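PDB 7N1L: GCN5-related N-acetyltransferase from Brucella abortus, which probably transfers an acyl group, most likely acetyl from acetyl-CoA, to an amine of its substrate. Local coordinates for residues I90-P95 with V106-V111. Sequence-based numbering, arbitrary orientation.
Sequences IFYDLP and VDHIYV
Val106 meets Phe91 through methyl CG2, which lies 4.0 Å from Phe91 CB, while the phenyl ring leads away from Val106: its CG sits between the backbone N and carbonyl carbon (chi1 66°). Both side chains pack against Leu128 of helix 120-129. On the backbone, Val106 CA points its hydrogen at Ile90 O, a CA-H...O contact of 3.6 Å.

At Asp107 the direct backbone pairing lapses. Its N stands 3.8 Å from Ile90 O, and a water bridges the two, accepting from Asp107 N at 2.8 Å. The shift in register, with Phe91 nearest Val106 but Ile90 nearest His108, is consistent with the beta bulge that GNAT enzymes carry in the fourth strand, near where it diverges from the fifth, here 137-144, to admit pantetheine in relatives; strands 84-96 and 101-111 form an antiparallel hairpin. The Asp107 carboxylate approaches the edge of the Tyr92 ring, OD2 lying in the ring plane 3.4 Å from CE2, with the two planes 69° apart. A second water donates to OD2 and lies near Tyr92 OH; Asn143 and Gln105 also bind the carboxylate.

His108 O accepts a nearly straight bond from Ile90 N (3.0 Å, 168° at the hydrogen). Tyr48 OH is hydrogen-bonded to His108 ND1 and its ring meets the imidazole at about 75°, while His108 CB touches Ile90 CD1 at 4.1 Å, and Pro97 of the second subunit packs on both Ile90 and His108.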
loop_
_atom_site.group_PDB
_atom_site.type_symbol
_atom_site.label_atom_id
_atom_site.label_comp_id
_atom_site.label_asym_id
_atom_site.label_seq_id
_atom_site.Cartn_x
_atom_site.Cartn_y
_atom_site.Cartn_z
ATOM N N ILE A 90 -3.692 -3.734 10.804
ATOM C CA ILE A 90 -4.424 -3.267 9.628
ATOM C C ILE A 90 -3.649 -3.675 8.384
ATOM O O ILE A 90 -2.444 -3.405 8.284
ATOM C CB ILE A 90 -4.615 -1.740 9.669
ATOM C CG1 ILE A 90 -5.430 -1.328 10.902
ATOM C CG2 ILE A 90 -5.300 -1.240 8.387
ATOM C CD1 ILE A 90 -5.409 0.188 11.171
ATOM N N PHE A 91 -4.330 -4.312 7.427
ATOM C CA PHE A 91 -3.655 -4.812 6.236
ATOM C C PHE A 91 -4.507 -4.622 4.998
ATOM O O PHE A 91 -5.737 -4.568 5.068
ATOM C CB PHE A 91 -3.301 -6.291 6.366
ATOM C CG PHE A 91 -4.480 -7.213 6.428
ATOM C CD1 PHE A 91 -5.153 -7.422 7.632
ATOM C CD2 PHE A 91 -4.874 -7.942 5.317
ATOM C CE1 PHE A 91 -6.227 -8.315 7.705
ATOM C CE2 PHE A 91 -5.945 -8.828 5.382
ATOM C CZ PHE A 91 -6.616 -9.012 6.577
ATOM N N TYR A 92 -3.827 -4.600 3.846
ATOM C CA TYR A 92 -4.473 -4.456 2.555
ATOM C C TYR A 92 -4.189 -5.690 1.721
ATOM O O TYR A 92 -3.063 -6.187 1.698
ATOM C CB TYR A 92 -3.996 -3.189 1.835
ATOM C CG TYR A 92 -3.988 -2.016 2.774
ATOM C CD1 TYR A 92 -5.161 -1.559 3.334
ATOM C CD2 TYR A 92 -2.833 -1.329 3.044
ATOM C CE1 TYR A 92 -5.180 -0.512 4.214
ATOM C CE2 TYR A 92 -2.844 -0.260 3.909
ATOM C CZ TYR A 92 -4.029 0.138 4.500
ATOM O OH TYR A 92 -4.073 1.223 5.364
ATOM N N ASP A 93 -5.213 -6.205 1.068
ATOM C CA ASP A 93 -5.074 -7.302 0.112
ATOM C C ASP A 93 -5.016 -6.633 -1.266
ATOM O O ASP A 93 -6.044 -6.226 -1.810
ATOM C CB ASP A 93 -6.236 -8.288 0.228
ATOM C CG ASP A 93 -6.076 -9.513 -0.689
ATOM O OD1 ASP A 93 -5.272 -9.455 -1.643
ATOM O OD2 ASP A 93 -6.799 -10.522 -0.513
ATOM N N LEU A 94 -3.824 -6.488 -1.801
ATOM C CA LEU A 94 -3.578 -5.654 -2.975
ATOM C C LEU A 94 -3.155 -6.472 -4.187
ATOM O O LEU A 94 -2.541 -7.531 -4.047
ATOM C CB LEU A 94 -2.499 -4.602 -2.704
ATOM C CG LEU A 94 -2.838 -3.536 -1.678
ATOM C CD1 LEU A 94 -1.645 -2.645 -1.433
ATOM C CD2 LEU A 94 -4.039 -2.717 -2.140
ATOM N N PRO A 95 -3.463 -6.011 -5.396
ATOM C CA PRO A 95 -2.934 -6.697 -6.576
ATOM C C PRO A 95 -1.428 -6.533 -6.622
ATOM O O PRO A 95 -0.881 -5.550 -6.124
ATOM C CB PRO A 95 -3.632 -5.992 -7.746
ATOM C CG PRO A 95 -3.971 -4.641 -7.228
ATOM C CD PRO A 95 -4.316 -4.862 -5.763
ATOM N N VAL A 106 0.979 -4.387 5.301
ATOM C CA VAL A 106 0.724 -3.942 6.670
ATOM C C VAL A 106 1.438 -2.615 6.887
ATOM O O VAL A 106 2.669 -2.542 6.785
ATOM C CB VAL A 106 1.221 -4.964 7.705
ATOM C CG1 VAL A 106 1.086 -4.385 9.111
ATOM C CG2 VAL A 106 0.493 -6.280 7.576
ATOM N N ASP A 107 0.689 -1.595 7.261
ATOM C CA ASP A 107 1.259 -0.307 7.624
ATOM C C ASP A 107 1.117 -0.003 9.103
ATOM O O ASP A 107 1.694 0.977 9.575
ATOM C CB ASP A 107 0.593 0.823 6.812
ATOM C CG ASP A 107 0.890 0.738 5.299
ATOM O OD1 ASP A 107 1.840 0.066 4.889
ATOM O OD2 ASP A 107 0.132 1.317 4.511
ATOM N N HIS A 108 0.294 -0.757 9.826
ATOM C CA HIS A 108 -0.043 -0.388 11.191
ATOM C C HIS A 108 -0.259 -1.631 12.033
ATOM O O HIS A 108 -1.112 -2.468 11.718
ATOM C CB HIS A 108 -1.309 0.477 11.221
ATOM C CG HIS A 108 -1.278 1.635 10.273
ATOM N ND1 HIS A 108 -0.536 2.773 10.512
ATOM C CD2 HIS A 108 -1.883 1.821 9.074
ATOM C CE1 HIS A 108 -0.705 3.620 9.512
ATOM N NE2 HIS A 108 -1.507 3.064 8.624
ATOM N N ILE A 109 0.466 -1.697 13.144
ATOM C CA ILE A 109 0.305 -2.748 14.132
ATOM C C ILE A 109 0.385 -2.078 15.488
ATOM O O ILE A 109 1.054 -1.052 15.643
ATOM C CB ILE A 109 1.362 -3.857 13.972
ATOM C CG1 ILE A 109 0.979 -5.082 14.803
ATOM C CG2 ILE A 109 2.794 -3.318 14.250
ATOM C CD1 ILE A 109 1.628 -6.356 14.312
ATOM N N TYR A 110 -0.380 -2.606 16.451
ATOM C CA TYR A 110 -0.418 -2.004 17.776
ATOM C C TYR A 110 -0.902 -3.020 18.802
ATOM O O TYR A 110 -1.914 -3.697 18.586
ATOM C CB TYR A 110 -1.330 -0.780 17.799
ATOM C CG TYR A 110 -1.346 -0.084 19.132
ATOM C CD1 TYR A 110 -0.269 0.660 19.534
ATOM C CD2 TYR A 110 -2.439 -0.165 19.989
ATOM C CE1 TYR A 110 -0.251 1.296 20.749
ATOM C CE2 TYR A 110 -2.446 0.491 21.204
ATOM C CZ TYR A 110 -1.339 1.222 21.573
ATOM O OH TYR A 110 -1.269 1.877 22.777
ATOM N N VAL A 111 -0.210 -3.067 19.939
ATOM C CA VAL A 111 -0.600 -3.876 21.090
ATOM C C VAL A 111 -0.745 -2.946 22.286
ATOM O O VAL A 111 0.155 -2.142 22.566
ATOM C CB VAL A 111 0.423 -4.987 21.392
ATOM C CG1 VAL A 111 0.059 -5.721 22.706
ATOM C CG2 VAL A 111 0.526 -5.964 20.223
HETATM O O HOH W 1 -2.027 -1.473 6.748
HETATM O O HOH W 2 -2.078 2.627 5.392
#